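Local coordinates for protein telomeric DNA-binding factor trf1 (Schizosaccharomyces pombe, PDB 6K5S) that probably binds telomeric DNA repeats, with the all-helical TRF-type domain described here likely to serve for self-association rather than for DNA contact, at residues A[153-158]-A[184-189]; A[88-93]-A[110-115]; A[118-123]-A[164-169]; A[100-105]-A[133-138]; A[32-35]-A[41-44]. All blocks are in the same frame, centred on the assembly; numbering follows the deposited sequence.

Contact 1: A[153-158]-A[184-189]; sequences DLFPSD and EKCTAR
Phe155 bridges from the end of helix 147-154 to the side of helix 177-195, and it meets Cys186 and Arg189 one turn apart on that helix. It is the first residue to leave helical geometry after Leu154, and its CB bond points at the other segment. With CG anti to the carbonyl carbon (chi1 -63°), the ring is laid against helix 177-195. Its CD1 sits 3.6 Å from the backbone O of Cys186. The apolar touch is with Cys186 CB, 4.1 Å from Phe155 CD1. At the far end of the ring, CZ lies 3.9 Å from Arg189 CG. The methylene part of the arginine thus does the touching, while bends at chi2 and chi3 carry its guanidinium off elsewhere, its plane turned 57° from that of the ring. No hydrogen bond links the two segments, so the contact rests on van der Waals packing. The charged tip of Arg189 is anchored on helix 122-141, with Thr133 accepting a hydrogen bond and Glu130 forming a salt bridge. Helix 122-141 also packs against Phe155 through Lys132, and Leu154 rests on Ala135 and Tyr136 of it; on another flank Cys186 touches Met159 of helix 159-166, the helix that follows helix 147-154 in the chain.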
# COMPACT_ATOMS: atom_id res chain seq x y z
N ASP A 153 36.78 -8.72 6.85
CA ASP A 153 35.70 -7.81 6.51
C ASP A 153 34.62 -7.82 7.58
O ASP A 153 34.10 -6.77 7.96
CB ASP A 153 35.08 -8.18 5.16
CG ASP A 153 35.97 -7.85 4.00
OD1 ASP A 153 37.04 -7.23 4.22
OD2 ASP A 153 35.61 -8.22 2.87
N LEU A 154 34.27 -9.01 8.07
CA LEU A 154 33.12 -9.11 8.95
C LEU A 154 33.45 -8.76 10.39
O LEU A 154 32.56 -8.35 11.13
CB LEU A 154 32.54 -10.52 8.89
CG LEU A 154 31.71 -10.78 7.64
CD1 LEU A 154 31.38 -12.25 7.58
CD2 LEU A 154 30.44 -9.92 7.62
N PHE A 155 34.70 -8.95 10.81
CA PHE A 155 35.16 -8.71 12.17
C PHE A 155 36.37 -7.79 12.08
O PHE A 155 37.51 -8.22 12.32
CB PHE A 155 35.53 -10.01 12.88
CG PHE A 155 34.39 -10.97 13.06
CD1 PHE A 155 33.60 -10.92 14.20
CD2 PHE A 155 34.12 -11.95 12.12
CE1 PHE A 155 32.54 -11.80 14.38
CE2 PHE A 155 33.06 -12.84 12.31
CZ PHE A 155 32.27 -12.76 13.45
N PRO A 156 36.17 -6.53 11.73
CA PRO A 156 37.28 -5.68 11.30
C PRO A 156 38.05 -5.13 12.49
O PRO A 156 37.60 -5.17 13.63
CB PRO A 156 36.59 -4.57 10.51
CG PRO A 156 35.23 -4.46 11.13
CD PRO A 156 34.88 -5.80 11.71
N SER A 157 39.25 -4.62 12.19
CA SER A 157 40.10 -4.04 13.23
C SER A 157 39.64 -2.66 13.67
O SER A 157 40.01 -2.23 14.77
CB SER A 157 41.55 -3.98 12.74
OG SER A 157 41.68 -3.04 11.68
N ASP A 158 38.85 -1.96 12.86
CA ASP A 158 38.40 -0.60 13.17
C ASP A 158 37.03 -0.57 13.88
O ASP A 158 36.31 0.43 13.77
CB ASP A 158 38.36 0.25 11.90
CG ASP A 158 37.29 -0.21 10.90
OD1 ASP A 158 36.70 -1.29 11.10
OD2 ASP A 158 37.02 0.51 9.91
N GLU A 184 35.37 -7.07 22.34
CA GLU A 184 36.05 -8.23 22.90
C GLU A 184 35.34 -9.53 22.52
O GLU A 184 36.00 -10.51 22.15
CB GLU A 184 36.16 -8.09 24.42
CG GLU A 184 36.97 -9.18 25.09
CD GLU A 184 37.41 -8.78 26.49
OE1 GLU A 184 37.41 -7.56 26.79
OE2 GLU A 184 37.74 -9.67 27.30
N LYS A 185 34.00 -9.55 22.58
CA LYS A 185 33.25 -10.73 22.17
C LYS A 185 33.47 -11.04 20.70
O LYS A 185 33.58 -12.21 20.30
CB LYS A 185 31.76 -10.54 22.45
CG LYS A 185 31.37 -10.69 23.92
CD LYS A 185 29.92 -10.26 24.18
CE LYS A 185 28.92 -11.23 23.57
NZ LYS A 185 27.50 -10.84 23.86
N CYS A 186 33.51 -9.99 19.87
CA CYS A 186 33.70 -10.19 18.44
C CYS A 186 35.10 -10.72 18.13
O CYS A 186 35.24 -11.62 17.29
CB CYS A 186 33.44 -8.87 17.71
SG CYS A 186 31.69 -8.59 17.41
N THR A 187 36.13 -10.17 18.79
CA THR A 187 37.49 -10.67 18.61
C THR A 187 37.58 -12.16 18.92
O THR A 187 38.18 -12.93 18.15
CB THR A 187 38.46 -9.90 19.52
OG1 THR A 187 38.25 -8.49 19.36
CG2 THR A 187 39.91 -10.24 19.20
N ALA A 188 36.99 -12.58 20.04
CA ALA A 188 36.98 -13.99 20.41
C ALA A 188 36.24 -14.85 19.39
O ALA A 188 36.67 -15.97 19.09
CB ALA A 188 36.36 -14.16 21.79
N ARG A 189 35.12 -14.35 18.86
CA ARG A 189 34.36 -15.12 17.87
C ARG A 189 35.13 -15.24 16.56
O ARG A 189 35.13 -16.30 15.92
CB ARG A 189 32.98 -14.48 17.66
CG ARG A 189 32.17 -15.12 16.55
CD ARG A 189 31.82 -16.56 16.90
NE ARG A 189 31.08 -16.66 18.16
CZ ARG A 189 29.75 -16.61 18.25
NH1 ARG A 189 29.00 -16.45 17.16
NH2 ARG A 189 29.17 -16.71 19.44

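Contact 2: A[88-93]-A[110-115]; sequences AIFLAA and LEVFAP
Phe90 and Phe113 are aimed at each other by different first torsions: CG of Phe90 lies anti to the backbone N (chi1 -164°), whereas CG of Phe113 lies anti to its carbonyl carbon (chi1 -70°). The result is a T-shaped (edge-to-face) aromatic pair between helix 76-94 and the last turn of helix 102-113, consecutive helices of the all-helical TRF domain. Phe113 supplies the edge and Phe90 the face, with ring centroids 5.0 Å apart and planes at 87°, close to perpendicular. Val112, one residue earlier, completes the contact. Its CB bond is directed toward helix 76-94, and its CG1 methyl, placed 4.0 Å from Phe90 CB, packs against the base of the aromatic side chain. Everything that meets here is apolar and buried near the centre of the chain. Within its own helix Phe113 stacks with Phe109; from other helices come Leu131 of helix 122-141 on Phe90, and Ile215, Ile219 and the ring of Tyr218 of helix 208-222 on Phe113. The rim of Phe113 comes down almost squarely on the middle of its partner, CE1 standing 3.7 Å above the plane of the Phe90 ring, over its centre.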
# COMPACT_ATOMS: atom_id res chain seq x y z
N ALA A 88 11.29 -4.22 9.31
CA ALA A 88 10.52 -5.17 8.52
C ALA A 88 11.34 -5.69 7.36
O ALA A 88 11.30 -6.89 7.05
CB ALA A 88 9.22 -4.52 8.04
N ILE A 89 12.11 -4.80 6.72
CA ILE A 89 13.00 -5.19 5.62
C ILE A 89 14.02 -6.21 6.10
O ILE A 89 14.30 -7.21 5.42
CB ILE A 89 13.70 -3.96 5.02
CG1 ILE A 89 12.71 -3.12 4.21
CG2 ILE A 89 14.88 -4.36 4.10
CD1 ILE A 89 13.27 -1.72 3.88
N PHE A 90 14.63 -5.96 7.27
CA PHE A 90 15.67 -6.86 7.77
C PHE A 90 15.09 -8.24 8.07
O PHE A 90 15.67 -9.27 7.69
CB PHE A 90 16.31 -6.27 9.02
CG PHE A 90 17.62 -6.91 9.39
CD1 PHE A 90 17.64 -8.12 10.08
CD2 PHE A 90 18.83 -6.29 9.07
CE1 PHE A 90 18.84 -8.70 10.43
CE2 PHE A 90 20.03 -6.89 9.42
CZ PHE A 90 20.04 -8.09 10.11
N LEU A 91 13.92 -8.27 8.72
CA LEU A 91 13.30 -9.54 9.08
C LEU A 91 12.83 -10.29 7.84
O LEU A 91 12.96 -11.52 7.77
CB LEU A 91 12.14 -9.28 10.05
CG LEU A 91 11.49 -10.49 10.72
CD1 LEU A 91 12.54 -11.38 11.38
CD2 LEU A 91 10.47 -10.01 11.74
N ALA A 92 12.31 -9.57 6.84
CA ALA A 92 11.90 -10.23 5.61
C ALA A 92 13.10 -10.76 4.84
O ALA A 92 13.04 -11.85 4.26
CB ALA A 92 11.10 -9.27 4.73
N ALA A 93 14.20 -10.00 4.83
CA ALA A 93 15.44 -10.50 4.25
C ALA A 93 15.86 -11.82 4.90
O ALA A 93 16.23 -12.78 4.20
CB ALA A 93 16.57 -9.48 4.38
N LEU A 110 23.70 -1.83 12.44
CA LEU A 110 23.57 -0.82 13.48
C LEU A 110 22.58 0.27 13.10
O LEU A 110 21.89 0.81 13.97
CB LEU A 110 24.95 -0.22 13.80
CG LEU A 110 25.91 -1.21 14.47
CD1 LEU A 110 27.29 -0.59 14.64
CD2 LEU A 110 25.37 -1.73 15.80
N GLU A 111 22.48 0.62 11.82
CA GLU A 111 21.50 1.63 11.42
C GLU A 111 20.08 1.11 11.58
O GLU A 111 19.16 1.88 11.89
CB GLU A 111 21.77 2.06 9.98
CG GLU A 111 20.77 3.07 9.46
CD GLU A 111 20.93 4.42 10.12
OE1 GLU A 111 22.08 4.88 10.30
OE2 GLU A 111 19.89 5.02 10.47
N VAL A 112 19.89 -0.19 11.43
CA VAL A 112 18.56 -0.80 11.54
C VAL A 112 18.16 -0.98 13.00
O VAL A 112 17.03 -0.70 13.39
CB VAL A 112 18.56 -2.13 10.76
CG1 VAL A 112 17.28 -2.92 11.02
CG2 VAL A 112 18.73 -1.87 9.27
N PHE A 113 19.10 -1.43 13.85
CA PHE A 113 18.75 -1.78 15.22
C PHE A 113 19.13 -0.72 16.24
O PHE A 113 18.56 -0.72 17.33
CB PHE A 113 19.41 -3.11 15.61
CG PHE A 113 18.81 -4.30 14.91
CD1 PHE A 113 19.26 -4.66 13.66
CD2 PHE A 113 17.80 -5.04 15.50
CE1 PHE A 113 18.71 -5.76 13.00
CE2 PHE A 113 17.24 -6.13 14.85
CZ PHE A 113 17.69 -6.49 13.59
N ALA A 114 20.07 0.17 15.91
CA ALA A 114 20.47 1.27 16.78
C ALA A 114 20.53 2.58 15.98
O ALA A 114 21.58 3.20 15.84
CB ALA A 114 21.81 0.97 17.44
N PRO A 115 19.41 3.00 15.42
CA PRO A 115 19.42 4.19 14.58
C PRO A 115 19.55 5.45 15.42
O PRO A 115 19.30 5.45 16.63
CB PRO A 115 18.07 4.13 13.86
CG PRO A 115 17.19 3.40 14.82
CD PRO A 115 18.06 2.43 15.58

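Contact 3: A[118-123]-A[164-169]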
# COMPACT_ATOMS: atom_id res chain seq x y z
N SER A 118 21.69 6.20 18.90
CA SER A 118 21.25 5.68 20.18
C SER A 118 22.37 4.87 20.85
O SER A 118 23.39 4.52 20.23
CB SER A 118 20.00 4.83 19.99
OG SER A 118 20.26 3.67 19.22
N ASN A 119 22.18 4.59 22.14
CA ASN A 119 23.14 3.78 22.89
C ASN A 119 23.12 2.34 22.40
O ASN A 119 22.05 1.74 22.26
CB ASN A 119 22.80 3.81 24.38
CG ASN A 119 23.21 5.10 25.05
OD1 ASN A 119 23.95 5.90 24.48
ND2 ASN A 119 22.72 5.31 26.27
N ILE A 120 24.29 1.78 22.13
CA ILE A 120 24.35 0.36 21.77
C ILE A 120 24.18 -0.47 23.03
O ILE A 120 24.88 -0.26 24.03
CB ILE A 120 25.68 0.03 21.08
CG1 ILE A 120 25.87 0.90 19.84
CG2 ILE A 120 25.69 -1.45 20.69
CD1 ILE A 120 24.98 0.49 18.73
N LEU A 121 23.27 -1.44 22.98
CA LEU A 121 22.95 -2.29 24.11
C LEU A 121 23.53 -3.69 23.93
O LEU A 121 23.81 -4.13 22.81
CB LEU A 121 21.43 -2.38 24.29
CG LEU A 121 20.84 -0.97 24.44
CD1 LEU A 121 19.33 -1.02 24.63
CD2 LEU A 121 21.51 -0.26 25.61
N THR A 122 23.70 -4.39 25.06
CA THR A 122 24.39 -5.68 25.06
C THR A 122 23.70 -6.70 24.15
O THR A 122 24.38 -7.45 23.44
CB THR A 122 24.49 -6.24 26.49
OG1 THR A 122 23.30 -5.92 27.20
CG2 THR A 122 25.69 -5.63 27.21
N ASN A 123 22.37 -6.77 24.18
CA ASN A 123 21.68 -7.74 23.34
C ASN A 123 21.78 -7.40 21.86
O ASN A 123 21.76 -8.31 21.02
CB ASN A 123 20.23 -7.86 23.75
CG ASN A 123 20.07 -8.57 25.08
OD1 ASN A 123 20.41 -9.74 25.21
ND2 ASN A 123 19.59 -7.84 26.09
N LEU A 164 32.72 4.96 17.57
CA LEU A 164 32.85 6.39 17.86
C LEU A 164 32.24 7.22 16.74
O LEU A 164 31.43 8.12 16.98
CB LEU A 164 34.32 6.75 18.09
CG LEU A 164 34.93 6.17 19.37
CD1 LEU A 164 36.45 6.34 19.46
CD2 LEU A 164 34.29 6.78 20.59
N ILE A 165 32.59 6.89 15.50
CA ILE A 165 32.05 7.60 14.33
C ILE A 165 30.53 7.59 14.35
O ILE A 165 29.89 8.62 14.10
CB ILE A 165 32.62 6.98 13.04
CG1 ILE A 165 34.09 7.36 12.87
CG2 ILE A 165 31.82 7.41 11.83
CD1 ILE A 165 34.41 8.74 13.39
N ARG A 166 29.92 6.44 14.64
CA ARG A 166 28.48 6.35 14.45
C ARG A 166 27.70 7.20 15.46
O ARG A 166 26.51 7.44 15.23
CB ARG A 166 27.99 4.91 14.52
CG ARG A 166 27.67 4.45 15.92
CD ARG A 166 26.99 3.10 15.97
NE ARG A 166 25.56 3.19 16.26
CZ ARG A 166 25.04 3.57 17.42
NH1 ARG A 166 25.83 3.91 18.43
NH2 ARG A 166 23.73 3.60 17.58
N ARG A 167 28.33 7.65 16.54
CA ARG A 167 27.64 8.50 17.50
C ARG A 167 28.34 9.84 17.68
O ARG A 167 28.20 10.47 18.73
CB ARG A 167 27.46 7.79 18.84
CG ARG A 167 28.75 7.37 19.55
CD ARG A 167 28.41 6.75 20.91
NE ARG A 167 29.53 6.02 21.50
CZ ARG A 167 30.52 6.60 22.18
NH1 ARG A 167 30.53 7.91 22.34
NH2 ARG A 167 31.51 5.88 22.69
N ASN A 168 29.12 10.26 16.68
CA ASN A 168 29.68 11.61 16.62
C ASN A 168 30.56 11.92 17.84
O ASN A 168 30.50 13.03 18.39
CB ASN A 168 28.56 12.64 16.48
CG ASN A 168 29.07 13.97 15.96
OD1 ASN A 168 30.18 14.06 15.43
ND2 ASN A 168 28.25 15.01 16.11
N ALA A 169 31.38 10.96 18.25
CA ALA A 169 32.28 11.17 19.39
C ALA A 169 33.63 11.73 18.95
O ALA A 169 34.26 11.22 18.02
CB ALA A 169 32.48 9.87 20.15
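Arg166 reaches across to Ser118 and Ile120 from the last turn of helix 159-166, its CB bond already directed at the loop that leads into helix 122-141. CG takes the position between the backbone N and the carbonyl carbon (chi1 88°), and the chain runs on extended through chi2 to CD, which packs against Leu110 of helix 102-113. A bend at chi3 then turns the head group. NE lies 3.7 Å from Ile120 CD1, and that same methyl sits over the centre of the guanidinium, 3.3 Å above its plane; Ile120 CG1 covers the NH1 side of this face, 3.3 Å from Arg166 NH1. In the plane of the group, both terminal nitrogens close end-on upon a single acceptor, the backbone O of Ser118. Arg166 NH2 holds Ser118 O at 2.8 Å with an N-H...O angle of 155°. The bond from Arg166 NH1 to Ser118 O is longer, 3.1 Å, and more bent, at 139°. NH2 has a further hydrogen bond to Ala114 O, just beyond helix 102-113. The backbone leaves the helix through a Schellman motif, with Asn168 at positive phi as the C-prime residue. The guanidinium donates to main-chain carbonyls, at Ser118 and Ala114, so the cation probably serves to satisfy carbonyl oxygens of the loop backbone while an aliphatic side chain lies over one face, a combination that should fix the rotation of the head group and pin the 114-120 connection to the end of helix 159-166.

Contact 4: A[100-105]-A[133-138]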
# COMPACT_ATOMS: atom_id res chain seq x y z
N ILE A 100 18.22 -9.68 0.07
CA ILE A 100 19.23 -8.75 0.56
C ILE A 100 20.38 -9.58 1.11
O ILE A 100 20.20 -10.38 2.03
CB ILE A 100 18.65 -7.78 1.61
CG1 ILE A 100 17.48 -7.02 0.97
CG2 ILE A 100 19.72 -6.82 2.11
CD1 ILE A 100 16.77 -6.03 1.88
N GLY A 101 21.55 -9.42 0.52
CA GLY A 101 22.67 -10.28 0.85
C GLY A 101 23.21 -10.00 2.24
O GLY A 101 22.96 -8.95 2.84
N PHE A 102 23.93 -10.98 2.77
CA PHE A 102 24.48 -10.85 4.11
C PHE A 102 25.44 -9.68 4.22
O PHE A 102 25.52 -9.05 5.29
CB PHE A 102 25.19 -12.14 4.52
CG PHE A 102 24.28 -13.19 5.09
CD1 PHE A 102 23.70 -13.02 6.34
CD2 PHE A 102 24.02 -14.36 4.39
CE1 PHE A 102 22.87 -14.01 6.89
CE2 PHE A 102 23.20 -15.35 4.93
CZ PHE A 102 22.61 -15.17 6.17
N PHE A 103 26.16 -9.35 3.15
CA PHE A 103 27.04 -8.18 3.21
C PHE A 103 26.25 -6.93 3.57
O PHE A 103 26.71 -6.12 4.38
CB PHE A 103 27.77 -7.98 1.87
CG PHE A 103 28.57 -6.70 1.80
CD1 PHE A 103 27.95 -5.48 1.50
CD2 PHE A 103 29.93 -6.71 2.06
CE1 PHE A 103 28.69 -4.31 1.45
CE2 PHE A 103 30.67 -5.55 2.01
CZ PHE A 103 30.05 -4.34 1.71
N HIS A 104 25.06 -6.76 2.98
CA HIS A 104 24.26 -5.57 3.24
C HIS A 104 23.59 -5.63 4.60
O HIS A 104 23.39 -4.58 5.22
CB HIS A 104 23.19 -5.37 2.17
CG HIS A 104 23.74 -4.85 0.88
ND1 HIS A 104 23.60 -5.52 -0.31
CD2 HIS A 104 24.47 -3.74 0.61
CE1 HIS A 104 24.20 -4.84 -1.27
NE2 HIS A 104 24.74 -3.76 -0.74
N LEU A 105 23.20 -6.82 5.05
CA LEU A 105 22.65 -6.95 6.39
C LEU A 105 23.68 -6.53 7.43
O LEU A 105 23.38 -5.76 8.36
CB LEU A 105 22.18 -8.39 6.63
CG LEU A 105 21.02 -8.85 5.75
CD1 LEU A 105 20.50 -10.21 6.18
CD2 LEU A 105 19.90 -7.82 5.74
N THR A 133 28.51 -13.97 12.20
CA THR A 133 28.84 -15.39 12.12
C THR A 133 28.08 -16.08 10.98
O THR A 133 28.66 -16.85 10.22
CB THR A 133 28.56 -16.09 13.45
OG1 THR A 133 29.31 -15.45 14.48
CG2 THR A 133 29.00 -17.58 13.36
N GLN A 134 26.78 -15.79 10.86
CA GLN A 134 26.02 -16.34 9.74
C GLN A 134 26.49 -15.77 8.40
O GLN A 134 26.51 -16.49 7.39
CB GLN A 134 24.52 -16.10 9.92
CG GLN A 134 23.89 -16.84 11.13
CD GLN A 134 24.19 -18.35 11.13
OE1 GLN A 134 24.04 -19.01 10.10
NE2 GLN A 134 24.59 -18.88 12.28
N ALA A 135 26.84 -14.48 8.35
CA ALA A 135 27.38 -13.95 7.10
C ALA A 135 28.65 -14.69 6.71
O ALA A 135 28.87 -15.00 5.53
CB ALA A 135 27.64 -12.45 7.21
N TYR A 136 29.52 -14.97 7.69
CA TYR A 136 30.74 -15.70 7.42
C TYR A 136 30.43 -17.10 6.89
O TYR A 136 31.00 -17.53 5.88
CB TYR A 136 31.61 -15.77 8.69
CG TYR A 136 32.79 -16.71 8.58
CD1 TYR A 136 33.87 -16.41 7.75
CD2 TYR A 136 32.83 -17.92 9.30
CE1 TYR A 136 34.96 -17.27 7.63
CE2 TYR A 136 33.91 -18.79 9.18
CZ TYR A 136 34.99 -18.45 8.35
OH TYR A 136 36.07 -19.29 8.22
N ILE A 137 29.50 -17.80 7.54
CA ILE A 137 29.17 -19.17 7.15
C ILE A 137 28.57 -19.20 5.76
O ILE A 137 28.92 -20.05 4.93
CB ILE A 137 28.23 -19.79 8.19
CG1 ILE A 137 29.02 -20.06 9.48
CG2 ILE A 137 27.57 -21.05 7.62
CD1 ILE A 137 28.12 -20.33 10.71
N SER A 138 27.68 -18.27 5.46
CA SER A 138 27.11 -18.20 4.11
C SER A 138 28.18 -17.85 3.08
O SER A 138 28.24 -18.45 2.00
CB SER A 138 25.97 -17.19 4.06
OG SER A 138 25.52 -17.02 2.71
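Phe102 lays one face of its ring on the backbone of helix 122-141, around Gln134 and Ala135; CG anti to the carbonyl carbon (chi1 -85°) puts it there. The backbone O of Gln134 stands over the middle of that face, 4.2 Å above the plane, and the backbone N of Ala135 is offset toward the rim. Ala135 also contributes an off-centre CH-pi contact, its CA lying 4.2 Å from the centroid of the Phe102 ring and 30° off the ring normal. Nearer the root of the side chain, Phe102 CB touches Ala135 CB at 3.7 Å. The contact joins the first turn of helix 102-113 to a turn within helix 122-141, packed closely enough in the TRF domain that the CA atoms of Phe102 and Ala135 are only 5.2 Å apart, an approach consistent with the small side chain of Ala135. On the same side of the ring plane, but out beyond the CD2-CE2 rim, Ser138 CB lies 3.4 Å from Phe102 CE2, approaching obliquely. Gln134 runs beside the phenyl group and points the same way: its CB is 4.0 Å from Phe102 CE1, but a bend at chi2 carries the amide away, its plane 55° from that of the ring, and its NE2 is hydrogen-bonded to the backbone O of Tyr206.

Contact 5: A[32-35]-A[41-44]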
# COMPACT_ATOMS: atom_id res chain seq x y z
N SER A 32 8.16 -19.36 9.45
CA SER A 32 8.75 -20.12 8.35
C SER A 32 7.67 -20.82 7.53
O SER A 32 7.73 -20.83 6.30
CB SER A 32 9.76 -21.14 8.87
OG SER A 32 10.75 -20.48 9.63
N ALA A 33 6.67 -21.38 8.21
CA ALA A 33 5.56 -22.02 7.50
C ALA A 33 4.88 -21.05 6.56
O ALA A 33 4.58 -21.39 5.41
CB ALA A 33 4.56 -22.60 8.50
N ILE A 34 4.64 -19.82 7.02
CA ILE A 34 3.92 -18.86 6.20
C ILE A 34 4.71 -18.57 4.92
O ILE A 34 4.16 -18.61 3.81
CB ILE A 34 3.64 -17.60 7.04
CG1 ILE A 34 2.70 -17.98 8.19
CG2 ILE A 34 3.07 -16.49 6.20
CD1 ILE A 34 2.38 -16.87 9.17
N VAL A 35 6.02 -18.37 5.05
CA VAL A 35 6.83 -18.01 3.89
C VAL A 35 7.01 -19.19 2.95
O VAL A 35 6.96 -19.04 1.73
CB VAL A 35 8.19 -17.43 4.34
CG1 VAL A 35 9.10 -17.25 3.15
CG2 VAL A 35 7.98 -16.11 5.04
N GLU A 41 -3.67 -20.27 3.52
CA GLU A 41 -4.47 -19.06 3.68
C GLU A 41 -3.60 -17.88 4.10
O GLU A 41 -3.56 -16.85 3.42
CB GLU A 41 -5.59 -19.30 4.69
CG GLU A 41 -6.44 -18.05 4.99
CD GLU A 41 -7.63 -18.35 5.90
OE1 GLU A 41 -8.02 -19.53 5.97
OE2 GLU A 41 -8.16 -17.41 6.53
N MET A 42 -2.85 -18.05 5.19
CA MET A 42 -1.96 -17.00 5.65
C MET A 42 -0.80 -16.76 4.69
O MET A 42 -0.34 -15.63 4.56
CB MET A 42 -1.43 -17.33 7.05
CG MET A 42 -2.41 -16.97 8.19
SD MET A 42 -2.73 -15.17 8.39
CE MET A 42 -1.18 -14.46 7.86
N GLY A 43 -0.32 -17.81 4.01
CA GLY A 43 0.77 -17.65 3.06
C GLY A 43 0.38 -16.77 1.88
O GLY A 43 1.17 -15.93 1.43
N MET A 44 -0.84 -16.97 1.37
CA MET A 44 -1.36 -16.15 0.28
C MET A 44 -1.52 -14.70 0.71
O MET A 44 -1.28 -13.78 -0.08
CB MET A 44 -2.72 -16.69 -0.20
CG MET A 44 -2.70 -18.03 -0.93
SD MET A 44 -4.43 -18.53 -1.27
CE MET A 44 -5.03 -16.99 -1.95
O HOH W 1 4.01 -16.89 1.72
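Ile34 lays its two branches against the backbone and the CB of the helix turn formed by Met42 and Gly43. This is where helices 28-36 and 41-60, consecutive in the all-helical TRF domain and joined by a short loop, come together. CG1 of Ile34, anti to the carbonyl carbon (chi1 -64°), is the branch directed at the methionine, 4.3 Å from Met42 CB. The other branch, CG2, rests 3.9 Å from the backbone O of Met42. Behind it the main chains draw in tightly: the CA atoms of Ile34 and Gly43 are 4.6 Å apart, and Ile34 O comes within 3.6 Å of Gly43 CA, a closeness that goes with the missing side chain at Gly43. Ile23 of helix 10-24 touches both Ile34 and Met42 and so backs the pair, while Phe46, one turn on in helix 41-60, packs on Ile34. Met42 also packs on Leu3 of the second subunit, which places this corner beside the other copy in the assembly. No direct hydrogen bond joins the two segments; instead one water bridges them, donating to Ile34 O at 2.7 Å and to Gly43 O at 3.0 Å.

Overall arrangement
Contacts 2, 3 and 4 are strung along helices 102-113 and 122-141. Contacts 2 and 4 both use helix 102-113 and touch directly, with Ile89 CG2 3.4 Å from Ile100 CD1; contacts 2 and 3 join where Ala114 CB packs 3.5 Å from Ile120 CD1. Contacts 3 and 4 share helix 122-141, yet their centres lie 22 Å apart. Contact 1 touches contact 4 through Phe155 CZ, 4.1 Å from Thr133 OG1, so that the order of linkage is 1-4-2-3. Contact 5 stands apart, across the chain's centre from contacts 1 and 3 and with its nearest atoms about 7 Å from contact 2; it is the one that touches the second subunit.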